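D-glycerate 2-kinase (Thermotoga maritima, PDB 2B8N) catalyses the ATP-dependent phosphorylation of D-glycerate to 2-phosphoglycerate, with magnesium as cofactor, in the degradation of serine by way of 3-hydroxypyruvate. Local coordinates at residues A[37-42]-A[258-263]; A[83-88]-A[104-109]; A[94-99]-A[113-118]; A[169-174]-A[210-215]; A[185-190]-A[247-252]. All coordinates share one frame; numbering follows the deposited sequence.

Interaction 1: residues A[37-42]-A[258-263]; sequences DRAVKE and HLIGNV
The ammonium NZ of K41 is gripped from within the same helical turn that sets A39 and V40 against I260: it gives a 3.0 Å bond to D37 OD2, which receives it on the syn lone pair, and a weak 3.3 Å bond to D37 OD1. E70 of helix 61-72 forms a further salt bridge with K41. A flexible lysine suits this place because it can reach two acids at once. R38 and E42 make a second pair one turn apart, weak in its geometry, and the arginine also has E269 as an ionic partner.

The contact between the segments is apolar. I260 carries CG1 between its backbone N and carbonyl carbon (chi1 72°), and the branch then runs on extended, which brings its end to the helix. There CD1 lies 3.7 Å from A39 CB and 3.7 Å from V40 CG2, the isoleucine and valine running side by side in the same direction. The small methyl of A39 lets the helix backbone come close: I260 CB is 3.8 Å from A39 O, and A39 CB is 3.7 Å from I260 O. M64 of helix 61-72 and L197 of strand 193-199 also touch I260. This is the helix-on-sheet packing of a Rossmann-like fold, with I260 of the edge strand 255-261 buried under helix 36-41.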
# COMPACT_ATOMS: atom_id res chain seq x y z
N ASP A 37 -6.70 -3.64 12.81
CA ASP A 37 -7.00 -3.87 14.23
C ASP A 37 -5.75 -4.36 14.98
O ASP A 37 -5.35 -3.78 15.98
CB ASP A 37 -8.15 -4.89 14.40
CG ASP A 37 -8.71 -4.93 15.85
OD1 ASP A 37 -9.42 -3.97 16.26
OD2 ASP A 37 -8.44 -5.92 16.57
N ARG A 38 -5.14 -5.41 14.46
CA ARG A 38 -4.01 -5.99 15.11
C ARG A 38 -2.79 -5.03 15.04
O ARG A 38 -2.00 -4.95 15.99
CB ARG A 38 -3.73 -7.37 14.49
CG ARG A 38 -2.38 -7.97 14.90
CD ARG A 38 -2.37 -9.49 14.86
NE ARG A 38 -0.99 -9.96 14.73
CZ ARG A 38 -0.65 -11.16 14.28
NH1 ARG A 38 -1.57 -12.04 13.91
NH2 ARG A 38 0.62 -11.49 14.18
N ALA A 39 -2.62 -4.30 13.93
CA ALA A 39 -1.42 -3.44 13.77
C ALA A 39 -1.39 -2.32 14.80
O ALA A 39 -0.32 -1.99 15.36
CB ALA A 39 -1.35 -2.85 12.36
N VAL A 40 -2.57 -1.75 15.02
CA VAL A 40 -2.76 -0.68 15.98
C VAL A 40 -2.56 -1.20 17.41
O VAL A 40 -1.76 -0.67 18.17
CB VAL A 40 -4.17 -0.05 15.82
CG1 VAL A 40 -4.50 0.88 16.98
CG2 VAL A 40 -4.25 0.70 14.51
N LYS A 41 -3.31 -2.23 17.76
CA LYS A 41 -3.29 -2.77 19.13
C LYS A 41 -1.90 -3.26 19.57
O LYS A 41 -1.56 -3.18 20.75
CB LYS A 41 -4.34 -3.89 19.29
CG LYS A 41 -5.77 -3.39 19.54
CD LYS A 41 -6.80 -4.46 19.22
CE LYS A 41 -8.24 -4.04 19.61
NZ LYS A 41 -9.26 -5.11 19.31
N GLU A 42 -1.09 -3.75 18.63
CA GLU A 42 0.28 -4.18 18.94
C GLU A 42 1.28 -3.02 19.07
O GLU A 42 2.39 -3.25 19.53
CB GLU A 42 0.78 -5.18 17.90
CG GLU A 42 0.04 -6.50 17.99
CD GLU A 42 0.58 -7.57 17.06
OE1 GLU A 42 1.46 -7.26 16.21
OE2 GLU A 42 0.12 -8.73 17.18
N HIS A 258 5.48 6.20 13.42
CA HIS A 258 5.66 4.75 13.56
C HIS A 258 4.98 4.03 12.40
O HIS A 258 3.81 4.25 12.12
CB HIS A 258 5.07 4.28 14.88
CG HIS A 258 5.48 5.12 16.04
ND1 HIS A 258 6.57 4.83 16.83
CD2 HIS A 258 4.95 6.27 16.53
CE1 HIS A 258 6.69 5.75 17.77
NE2 HIS A 258 5.72 6.64 17.61
N LEU A 259 5.74 3.18 11.71
CA LEU A 259 5.21 2.34 10.63
C LEU A 259 4.67 1.09 11.29
O LEU A 259 5.45 0.24 11.72
CB LEU A 259 6.31 1.95 9.61
CG LEU A 259 6.88 3.04 8.70
CD1 LEU A 259 8.17 2.56 7.98
CD2 LEU A 259 5.84 3.49 7.70
N ILE A 260 3.35 0.98 11.37
CA ILE A 260 2.71 -0.18 12.00
C ILE A 260 2.39 -1.30 10.99
O ILE A 260 2.19 -2.44 11.37
CB ILE A 260 1.45 0.22 12.86
CG1 ILE A 260 0.26 0.62 12.00
CG2 ILE A 260 1.81 1.35 13.82
CD1 ILE A 260 -0.99 0.82 12.76
N GLY A 261 2.36 -0.99 9.71
CA GLY A 261 2.28 -2.04 8.72
C GLY A 261 3.04 -1.70 7.48
O GLY A 261 3.07 -0.57 7.04
N ASN A 262 3.67 -2.70 6.90
CA ASN A 262 4.36 -2.56 5.61
C ASN A 262 4.73 -3.93 5.11
O ASN A 262 4.51 -4.92 5.80
CB ASN A 262 5.61 -1.71 5.78
CG ASN A 262 6.59 -2.34 6.73
OD1 ASN A 262 6.43 -3.50 7.13
ND2 ASN A 262 7.62 -1.59 7.09
N VAL A 263 5.32 -4.03 3.94
CA VAL A 263 5.62 -5.37 3.38
C VAL A 263 6.67 -6.17 4.21
O VAL A 263 6.67 -7.42 4.24
CB VAL A 263 6.01 -5.26 1.88
CG1 VAL A 263 7.42 -4.75 1.72
CG2 VAL A 263 5.81 -6.58 1.17

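Interaction 2: residues A[83-88]-A[104-109]; sequences TKYGHS and VPDENT
Y85 stretches its side chain from a tight turn to the start of a helix, where D106 and N108 receive it. Its CB leaves a type II turn running from K84 to H87, closed by the bond of H87 N to K84 O and carrying G86 at the position with positive phi. CG lies beside the backbone N, opposite the carbonyl carbon (chi1 -59°), and this sends the ring out toward the helix. Along the ring, Y85 CE1 passes 3.8 Å from N108 ND2. On the other side Y85 CE2 is 3.6 Å from D106 OD2, the carboxylate oxygen lying at the ring edge near its plane. At the tip, Y85 OH donates to the syn lone pair of D106 OD2 over 2.6 Å. The same Y85 OH accepts from N108 ND2 over 2.8 Å, so one hydroxyl serves as both donor and acceptor.

D106 suits its place twice over, because it is also the N-cap. Its OD1 takes the amide of T109 at 3.3 Å, while D106 N gives its hydrogen to T109 OG1 at 3.2 Å, completing a capping box. The turn follows strand 76-84, the cap begins helix 107-120, and the neighbouring edge strand 96-100 touches both: Y85 packs on E99, N108 on A100.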
# COMPACT_ATOMS: atom_id res chain seq x y z
N THR A 83 -12.64 8.30 4.61
CA THR A 83 -12.22 7.11 3.85
C THR A 83 -12.92 7.13 2.49
O THR A 83 -13.62 8.08 2.17
CB THR A 83 -12.46 5.78 4.69
OG1 THR A 83 -11.76 4.68 4.10
CG2 THR A 83 -13.94 5.44 4.80
N LYS A 84 -12.67 6.11 1.67
CA LYS A 84 -13.32 5.99 0.36
C LYS A 84 -14.84 5.79 0.49
O LYS A 84 -15.32 5.18 1.45
CB LYS A 84 -12.75 4.78 -0.40
CG LYS A 84 -11.50 5.03 -1.22
CD LYS A 84 -11.01 3.75 -1.88
CE LYS A 84 -11.83 3.39 -3.11
NZ LYS A 84 -11.65 4.38 -4.17
N TYR A 85 -15.59 6.25 -0.50
CA TYR A 85 -17.02 5.96 -0.52
C TYR A 85 -17.25 4.46 -0.32
O TYR A 85 -16.56 3.62 -0.92
CB TYR A 85 -17.70 6.47 -1.81
CG TYR A 85 -17.53 7.96 -2.00
CD1 TYR A 85 -17.80 8.83 -0.94
CD2 TYR A 85 -17.06 8.50 -3.19
CE1 TYR A 85 -17.62 10.18 -1.06
CE2 TYR A 85 -16.89 9.87 -3.31
CZ TYR A 85 -17.17 10.70 -2.24
OH TYR A 85 -17.00 12.07 -2.28
N GLY A 86 -18.19 4.14 0.55
CA GLY A 86 -18.61 2.76 0.79
C GLY A 86 -17.73 1.97 1.74
O GLY A 86 -17.98 0.78 1.96
N HIS A 87 -16.72 2.62 2.32
CA HIS A 87 -15.73 1.93 3.12
C HIS A 87 -15.98 2.01 4.61
O HIS A 87 -15.51 1.18 5.38
CB HIS A 87 -14.34 2.52 2.86
CG HIS A 87 -13.66 1.97 1.63
ND1 HIS A 87 -14.29 1.90 0.41
CD2 HIS A 87 -12.41 1.50 1.44
CE1 HIS A 87 -13.45 1.39 -0.48
NE2 HIS A 87 -12.30 1.14 0.12
N SER A 88 -16.69 3.05 5.04
CA SER A 88 -16.96 3.20 6.46
C SER A 88 -18.05 2.21 6.86
O SER A 88 -18.93 1.88 6.06
CB SER A 88 -17.34 4.64 6.82
OG SER A 88 -18.62 5.02 6.36
N VAL A 104 -9.44 10.39 -7.11
CA VAL A 104 -9.38 11.84 -7.43
C VAL A 104 -10.14 12.63 -6.36
O VAL A 104 -11.24 12.26 -5.99
CB VAL A 104 -10.00 12.13 -8.82
CG1 VAL A 104 -10.03 13.63 -9.12
CG2 VAL A 104 -9.22 11.39 -9.92
N PRO A 105 -9.55 13.74 -5.86
CA PRO A 105 -10.24 14.47 -4.79
C PRO A 105 -11.47 15.20 -5.32
O PRO A 105 -11.44 15.64 -6.46
CB PRO A 105 -9.18 15.46 -4.32
CG PRO A 105 -8.30 15.66 -5.47
CD PRO A 105 -8.26 14.36 -6.20
N ASP A 106 -12.52 15.32 -4.52
CA ASP A 106 -13.73 16.04 -4.93
C ASP A 106 -14.14 17.07 -3.86
O ASP A 106 -13.31 17.41 -3.03
CB ASP A 106 -14.86 15.06 -5.29
CG ASP A 106 -15.23 14.12 -4.14
OD1 ASP A 106 -14.72 14.30 -3.02
OD2 ASP A 106 -16.04 13.20 -4.39
N GLU A 107 -15.38 17.59 -3.93
CA GLU A 107 -15.89 18.60 -3.01
C GLU A 107 -15.99 18.08 -1.58
O GLU A 107 -15.79 18.83 -0.60
CB GLU A 107 -17.26 19.09 -3.45
N ASN A 108 -16.28 16.79 -1.44
CA ASN A 108 -16.29 16.15 -0.12
C ASN A 108 -14.88 16.10 0.53
O ASN A 108 -14.74 16.23 1.76
CB ASN A 108 -16.90 14.75 -0.21
CG ASN A 108 -18.38 14.80 -0.45
OD1 ASN A 108 -19.03 15.79 -0.13
ND2 ASN A 108 -18.93 13.74 -1.02
N THR A 109 -13.85 15.93 -0.29
CA THR A 109 -12.47 16.03 0.20
C THR A 109 -12.20 17.41 0.84
O THR A 109 -11.75 17.49 1.97
CB THR A 109 -11.43 15.75 -0.91
OG1 THR A 109 -11.73 14.51 -1.55
CG2 THR A 109 -10.02 15.69 -0.32

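Interaction 3: residues A[94-99]-A[113-118]; sequences DFEIYE and TRRVLE
R115 reaches from helix 107-120 to E96 and Y98 on strand 96-100, an edge of the six-stranded parallel sheet of a Rossmann-like fold; the helix belongs to the connection that leads from this strand to strand 128-133. T113, earliest in the helical segment, bonds through OG1 to T109 O and E142 N. R115 faces the strand. Its CG stands opposite the backbone N, and the chain bends at the next bond (chi2 52°), which presents the guanidinium side-on to the carboxylate. NE meets the syn lone pair of E96 OE1 at 2.9 Å along an almost straight bond, 173° at the hydrogen. NH2 reaches E96 OE2 at 3.1 Å from a more tilted position, so each carboxylate oxygen has its own nitrogen. Arginine suits the site because its long aliphatic part can also run past the tyrosine, CG lying 4.1 Å from Y98 CE2. V116 and L117 come next: V116 packs on V55 of the sheet, and both touch F185 of helix 184-189. Back at the salt bridge, Y98 holds the glutamate from its own strand, its OH donating to E96 OE1 over 2.7 Å on the anti side.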
# COMPACT_ATOMS: atom_id res chain seq x y z
N ASP A 94 -18.83 8.67 19.17
CA ASP A 94 -19.25 10.01 18.69
C ASP A 94 -18.25 10.61 17.68
O ASP A 94 -18.27 11.82 17.42
CB ASP A 94 -19.38 10.98 19.89
CG ASP A 94 -18.03 11.26 20.57
N PHE A 95 -17.39 9.76 17.12
CA PHE A 95 -16.44 10.21 16.11
C PHE A 95 -17.26 10.64 14.93
O PHE A 95 -18.36 10.16 14.72
CB PHE A 95 -15.54 9.08 15.65
CG PHE A 95 -14.55 8.60 16.67
CD1 PHE A 95 -14.54 9.07 17.97
CD2 PHE A 95 -13.63 7.62 16.30
CE1 PHE A 95 -13.60 8.58 18.89
CE2 PHE A 95 -12.71 7.11 17.21
CZ PHE A 95 -12.69 7.60 18.50
N GLU A 96 -16.71 11.56 14.17
CA GLU A 96 -17.35 12.03 12.95
C GLU A 96 -16.86 11.12 11.81
O GLU A 96 -15.67 11.01 11.57
CB GLU A 96 -17.00 13.51 12.72
CG GLU A 96 -17.47 14.43 13.86
CD GLU A 96 -16.92 15.85 13.74
OE1 GLU A 96 -16.76 16.36 12.62
OE2 GLU A 96 -16.66 16.46 14.80
N ILE A 97 -17.80 10.46 11.14
CA ILE A 97 -17.45 9.53 10.07
C ILE A 97 -17.78 10.14 8.69
O ILE A 97 -18.94 10.44 8.38
CB ILE A 97 -18.16 8.14 10.27
CG1 ILE A 97 -17.97 7.62 11.71
CG2 ILE A 97 -17.64 7.12 9.26
CD1 ILE A 97 -16.47 7.48 12.17
N TYR A 98 -16.74 10.33 7.88
CA TYR A 98 -16.85 10.91 6.56
C TYR A 98 -16.24 10.05 5.41
O TYR A 98 -15.33 9.23 5.62
CB TYR A 98 -16.17 12.27 6.59
CG TYR A 98 -16.72 13.24 7.62
CD1 TYR A 98 -18.08 13.51 7.70
CD2 TYR A 98 -15.86 13.93 8.48
CE1 TYR A 98 -18.58 14.43 8.63
CE2 TYR A 98 -16.35 14.84 9.43
CZ TYR A 98 -17.72 15.10 9.49
OH TYR A 98 -18.21 16.01 10.42
N GLU A 99 -16.74 10.26 4.21
CA GLU A 99 -16.19 9.63 3.02
C GLU A 99 -16.01 10.69 1.94
O GLU A 99 -16.72 11.69 1.93
CB GLU A 99 -17.10 8.49 2.53
CG GLU A 99 -17.52 7.52 3.65
CD GLU A 99 -18.23 6.27 3.14
OE1 GLU A 99 -18.73 6.33 2.01
OE2 GLU A 99 -18.29 5.24 3.85
N THR A 113 -11.62 17.84 4.85
CA THR A 113 -10.29 18.34 5.20
C THR A 113 -10.39 19.67 5.95
O THR A 113 -9.73 19.88 6.95
CB THR A 113 -9.41 18.52 3.94
OG1 THR A 113 -9.20 17.25 3.30
CG2 THR A 113 -8.05 19.13 4.29
N ARG A 114 -11.22 20.56 5.45
CA ARG A 114 -11.48 21.81 6.13
C ARG A 114 -11.94 21.55 7.57
O ARG A 114 -11.51 22.23 8.50
CB ARG A 114 -12.47 22.64 5.32
CG ARG A 114 -13.02 23.86 6.00
CD ARG A 114 -13.85 24.64 4.99
NE ARG A 114 -12.97 25.29 4.02
CZ ARG A 114 -13.17 25.40 2.70
NH1 ARG A 114 -14.26 24.89 2.12
NH2 ARG A 114 -12.26 26.04 1.96
N ARG A 115 -12.78 20.54 7.76
CA ARG A 115 -13.28 20.18 9.11
C ARG A 115 -12.15 19.63 10.00
O ARG A 115 -12.08 19.96 11.18
CB ARG A 115 -14.43 19.16 9.03
CG ARG A 115 -14.91 18.59 10.36
CD ARG A 115 -15.22 19.68 11.35
NE ARG A 115 -16.03 19.20 12.48
CZ ARG A 115 -16.39 19.97 13.51
NH1 ARG A 115 -16.02 21.23 13.54
NH2 ARG A 115 -17.13 19.47 14.48
N VAL A 116 -11.28 18.80 9.43
CA VAL A 116 -10.12 18.30 10.18
C VAL A 116 -9.25 19.45 10.72
O VAL A 116 -8.71 19.36 11.83
CB VAL A 116 -9.22 17.36 9.32
CG1 VAL A 116 -7.97 16.99 10.09
CG2 VAL A 116 -9.97 16.10 8.90
N LEU A 117 -9.10 20.52 9.93
CA LEU A 117 -8.25 21.66 10.33
C LEU A 117 -8.95 22.49 11.41
O LEU A 117 -8.27 23.16 12.20
CB LEU A 117 -7.85 22.54 9.12
CG LEU A 117 -6.90 21.91 8.07
CD1 LEU A 117 -6.66 22.82 6.89
CD2 LEU A 117 -5.55 21.50 8.63
N GLU A 118 -10.28 22.45 11.46
CA GLU A 118 -11.03 23.07 12.56
C GLU A 118 -10.78 22.31 13.84
O GLU A 118 -10.59 22.90 14.89
CB GLU A 118 -12.53 23.14 12.27
CG GLU A 118 -12.82 23.98 11.05
CD GLU A 118 -13.89 25.01 11.32
OE1 GLU A 118 -13.72 25.78 12.29
OE2 GLU A 118 -14.90 25.02 10.56

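Interaction 4: residues A[169-174]-A[210-215]; sequences EINTVR and IASGPA
S212 and N171 meet through a single polar contact: the serine OG donates to OD1 of the asparagine amide over 2.8 Å. The C=O...donor angle is 157°, and the donor stands 21° from the carbonyl plane. Both residues are buried, so the hydroxyl and the amide oxygen satisfy each other where water would have little access. Asparagine suits the spot because its two ends do different work: OD1 accepts from S212, while ND2 donates to D208 O. Both bonds reach the chain that follows strand 193-199, and together they fix the rotation of the amide. CG stands opposite the backbone N of N171 (chi1 -153°), which carries the amide off the helix and toward the serine.

Around S212 the backbone is unusual: A211, S212 and G213 all have positive phi, a course easy for glycine and less so for the other two, and G213 N closes the bend on I210 O at 2.9 Å. S212 also bonds through its backbone to G182. About one turn after the asparagine, R174 starts toward the same loop and is tied by a salt bridge to E142. The arrangement is a buried side-chain tie between a helix and a loop of an alpha/beta fold. Helix 167-175 packs through V173 on L160 of helix 150-162 and V228 of helix 222-231, while the loop rests P214 on F131 of strand 128-133.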
# COMPACT_ATOMS: atom_id res chain seq x y z
N GLU A 169 8.68 15.01 -8.81
CA GLU A 169 8.38 16.31 -9.42
C GLU A 169 6.90 16.67 -9.26
O GLU A 169 6.55 17.81 -8.96
CB GLU A 169 8.83 16.31 -10.89
CG GLU A 169 10.35 16.32 -11.06
CD GLU A 169 10.79 16.07 -12.50
OE1 GLU A 169 10.21 15.19 -13.17
OE2 GLU A 169 11.71 16.76 -12.97
N ILE A 170 6.04 15.68 -9.42
CA ILE A 170 4.63 15.89 -9.19
C ILE A 170 4.44 16.31 -7.74
O ILE A 170 3.70 17.27 -7.43
CB ILE A 170 3.83 14.63 -9.52
CG1 ILE A 170 3.90 14.37 -11.03
CG2 ILE A 170 2.38 14.77 -9.07
CD1 ILE A 170 3.29 13.06 -11.47
N ASN A 171 5.13 15.60 -6.85
CA ASN A 171 5.06 15.85 -5.41
C ASN A 171 5.56 17.25 -5.01
O ASN A 171 4.93 17.94 -4.22
CB ASN A 171 5.85 14.76 -4.68
CG ASN A 171 5.35 14.49 -3.28
OD1 ASN A 171 4.19 14.78 -2.92
ND2 ASN A 171 6.22 13.89 -2.48
N THR A 172 6.67 17.68 -5.59
CA THR A 172 7.17 19.02 -5.32
C THR A 172 6.08 20.07 -5.60
O THR A 172 5.79 20.93 -4.76
CB THR A 172 8.47 19.30 -6.11
OG1 THR A 172 9.54 18.53 -5.55
CG2 THR A 172 8.84 20.77 -6.10
N VAL A 173 5.45 19.96 -6.76
CA VAL A 173 4.41 20.92 -7.14
C VAL A 173 3.19 20.81 -6.25
O VAL A 173 2.69 21.82 -5.77
CB VAL A 173 3.95 20.73 -8.58
CG1 VAL A 173 2.88 21.74 -8.90
CG2 VAL A 173 5.13 20.91 -9.54
N ARG A 174 2.72 19.59 -6.03
CA ARG A 174 1.51 19.39 -5.20
C ARG A 174 1.63 19.93 -3.80
O ARG A 174 0.65 20.46 -3.27
CB ARG A 174 1.07 17.90 -5.14
CG ARG A 174 0.21 17.45 -6.33
CD ARG A 174 -1.04 18.32 -6.55
NE ARG A 174 -2.10 18.07 -5.57
CZ ARG A 174 -2.95 17.05 -5.63
NH1 ARG A 174 -2.87 16.17 -6.61
NH2 ARG A 174 -3.89 16.89 -4.71
N ILE A 210 4.28 9.25 0.85
CA ILE A 210 3.03 8.75 1.40
C ILE A 210 2.12 9.93 1.71
O ILE A 210 2.44 10.75 2.57
CB ILE A 210 3.31 7.89 2.68
CG1 ILE A 210 3.96 6.55 2.28
CG2 ILE A 210 2.03 7.65 3.47
CD1 ILE A 210 4.51 5.77 3.45
N ALA A 211 1.01 10.03 0.98
CA ALA A 211 0.06 11.15 1.16
C ALA A 211 0.65 12.53 0.90
O ALA A 211 0.07 13.54 1.32
CB ALA A 211 -0.53 11.10 2.55
N SER A 212 1.79 12.55 0.20
CA SER A 212 2.63 13.72 0.04
C SER A 212 3.06 14.35 1.38
O SER A 212 3.19 15.57 1.48
CB SER A 212 1.95 14.79 -0.84
OG SER A 212 1.58 14.34 -2.13
N GLY A 213 3.31 13.51 2.38
CA GLY A 213 4.02 13.92 3.60
C GLY A 213 3.40 15.08 4.35
O GLY A 213 4.03 16.13 4.55
N PRO A 214 2.14 14.90 4.79
CA PRO A 214 1.42 15.92 5.54
C PRO A 214 2.00 16.19 6.96
O PRO A 214 1.85 17.29 7.49
CB PRO A 214 0.00 15.36 5.57
CG PRO A 214 0.17 13.93 5.47
CD PRO A 214 1.34 13.68 4.62
N ALA A 215 2.66 15.20 7.55
CA ALA A 215 3.47 15.43 8.74
C ALA A 215 4.90 15.04 8.43
O ALA A 215 5.49 14.22 9.15
CB ALA A 215 2.94 14.62 9.89

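Interaction 5: residues A[185-190]-A[247-252]; sequences FAERVF and ETPKHL
A186 and L252 meet through methyl groups, and E187 lays its acid end beside P249. The leucine approaches by its tip: with CG beside its backbone N (chi1 -58°) and the chain extended beyond it (chi2 173°), CD1 comes to 3.9 Å from A186 CB and CD2 to 4.2 Å. Alanine suits this helical position, since its short side chain lets the branched end of L252 approach the helix closely. E187, one residue on, has CG opposite its backbone N (chi1 171°) and continues extended beyond CG, crossing the proline at a slant; its OE1 lies 3.7 Å from P249 CD and 3.9 Å from P249 CG. This is packing of an oxygen against ring methylenes, at the exposed side of the contact.

A small polar network flanks the rigid proline in sequence. E247 OE2 accepts from T248 N at 3.0 Å and from K250 NZ at 2.8 Å, the two arriving from opposite faces of the carboxylate plane. K250 curls back to do so and also gives a bond to T248 O at 3.0 Å, while D218 O and S220 O are further acceptors for its ammonium. The pairing is plain structural packing of a parallel alpha/beta fold: helix 184-189 and the loop 247-252 precede adjacent strands of the sheet, 193-199 and 255-261, and meet before those strands begin.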
# COMPACT_ATOMS: atom_id res chain seq x y z
N PHE A 185 0.10 20.19 7.59
CA PHE A 185 -0.76 19.62 8.60
C PHE A 185 -0.11 19.61 9.97
O PHE A 185 -0.72 20.04 10.92
CB PHE A 185 -1.21 18.21 8.19
CG PHE A 185 -2.13 17.58 9.16
CD1 PHE A 185 -3.31 18.23 9.54
CD2 PHE A 185 -1.85 16.35 9.71
CE1 PHE A 185 -4.18 17.64 10.45
CE2 PHE A 185 -2.72 15.76 10.61
CZ PHE A 185 -3.89 16.41 10.98
N ALA A 186 1.13 19.14 10.06
CA ALA A 186 1.89 19.15 11.34
C ALA A 186 2.13 20.56 11.80
O ALA A 186 2.17 20.85 13.02
CB ALA A 186 3.24 18.43 11.19
N GLU A 187 2.30 21.44 10.82
CA GLU A 187 2.51 22.84 11.08
C GLU A 187 1.24 23.47 11.66
O GLU A 187 1.33 24.38 12.48
CB GLU A 187 2.94 23.54 9.79
CG GLU A 187 2.98 25.04 9.88
CD GLU A 187 3.70 25.67 8.71
OE1 GLU A 187 3.30 25.44 7.56
OE2 GLU A 187 4.67 26.41 8.95
N ARG A 188 0.05 23.01 11.26
CA ARG A 188 -1.21 23.55 11.84
C ARG A 188 -1.53 22.95 13.21
O ARG A 188 -2.11 23.59 14.06
CB ARG A 188 -2.37 23.25 10.93
CG ARG A 188 -2.39 24.04 9.66
CD ARG A 188 -3.07 25.38 9.84
NE ARG A 188 -3.79 25.71 8.62
CZ ARG A 188 -5.11 25.86 8.50
NH1 ARG A 188 -5.93 25.74 9.53
NH2 ARG A 188 -5.62 26.15 7.31
N VAL A 189 -1.14 21.70 13.40
CA VAL A 189 -1.31 21.03 14.68
C VAL A 189 -0.48 21.70 15.78
O VAL A 189 -0.91 21.78 16.94
CB VAL A 189 -0.94 19.56 14.54
CG1 VAL A 189 -0.75 18.89 15.91
CG2 VAL A 189 -2.02 18.85 13.74
N PHE A 190 0.70 22.19 15.40
CA PHE A 190 1.49 23.01 16.26
C PHE A 190 0.61 24.06 16.96
O PHE A 190 -0.31 24.70 16.32
CB PHE A 190 2.62 23.71 15.49
CG PHE A 190 3.75 24.18 16.37
CD1 PHE A 190 4.75 23.29 16.76
CD2 PHE A 190 3.78 25.48 16.85
CE1 PHE A 190 5.79 23.70 17.61
CE2 PHE A 190 4.80 25.90 17.69
CZ PHE A 190 5.81 25.02 18.08
N GLU A 247 6.44 29.22 0.99
CA GLU A 247 7.34 28.11 1.16
C GLU A 247 6.78 27.15 2.18
O GLU A 247 6.10 27.59 3.13
CB GLU A 247 8.73 28.59 1.56
CG GLU A 247 9.78 27.50 1.48
CD GLU A 247 9.81 26.84 0.12
OE1 GLU A 247 10.40 27.45 -0.80
OE2 GLU A 247 9.23 25.75 -0.02
N THR A 248 7.06 25.87 1.98
CA THR A 248 6.58 24.78 2.83
C THR A 248 7.58 24.57 3.95
O THR A 248 8.75 24.94 3.79
CB THR A 248 6.48 23.49 2.04
OG1 THR A 248 7.73 23.23 1.42
CG2 THR A 248 5.40 23.61 0.97
N PRO A 249 7.12 24.01 5.09
CA PRO A 249 7.97 23.77 6.26
C PRO A 249 9.19 22.93 5.96
O PRO A 249 9.04 21.79 5.50
CB PRO A 249 7.05 23.04 7.24
CG PRO A 249 5.84 22.68 6.49
CD PRO A 249 5.72 23.64 5.36
N LYS A 250 10.39 23.48 6.22
CA LYS A 250 11.67 22.81 5.93
C LYS A 250 12.11 21.88 7.07
O LYS A 250 12.93 21.00 6.87
CB LYS A 250 12.74 23.86 5.59
CG LYS A 250 12.46 24.66 4.27
CD LYS A 250 12.68 23.78 2.99
CE LYS A 250 11.92 24.31 1.76
NZ LYS A 250 10.49 23.87 1.63
N HIS A 251 11.50 22.05 8.24
CA HIS A 251 11.81 21.27 9.43
C HIS A 251 10.55 21.20 10.28
O HIS A 251 9.75 22.13 10.28
CB HIS A 251 12.94 21.98 10.20
CG HIS A 251 12.56 23.36 10.69
ND1 HIS A 251 12.86 24.51 9.98
CD2 HIS A 251 11.92 23.77 11.82
CE1 HIS A 251 12.41 25.57 10.65
NE2 HIS A 251 11.83 25.14 11.76
N LEU A 252 10.37 20.09 10.99
CA LEU A 252 9.23 19.90 11.90
C LEU A 252 9.76 19.39 13.25
O LEU A 252 10.54 18.45 13.28
CB LEU A 252 8.22 18.91 11.32
CG LEU A 252 7.57 19.17 9.95
CD1 LEU A 252 6.74 17.99 9.47
CD2 LEU A 252 6.71 20.39 9.96

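How the interactions relate
Interaction 1 joins the ends of a long loop of chain, and the other four are nested inside it. Two crossing pairs follow in sequence. Interactions 2 and 3 share helix 107-120 and neighbouring strands 76-84 and 96-100; their centres lie about 12 Å apart, and E99 bonds to G86 and S88 between them. Interactions 4 and 5, with centres about 13 Å apart, use the successive helices 167-175 and 184-189 and meet where P214 O accepts from A186 N. Packing of V116 and L117 on F185 connects interaction 3 to interaction 5. The centre of interaction 1 lies about 23 to 25 Å from the others' centres, on strand 255-261, at the other edge of the parallel sheet from strand 96-100, so the set spans one Rossmann-like domain.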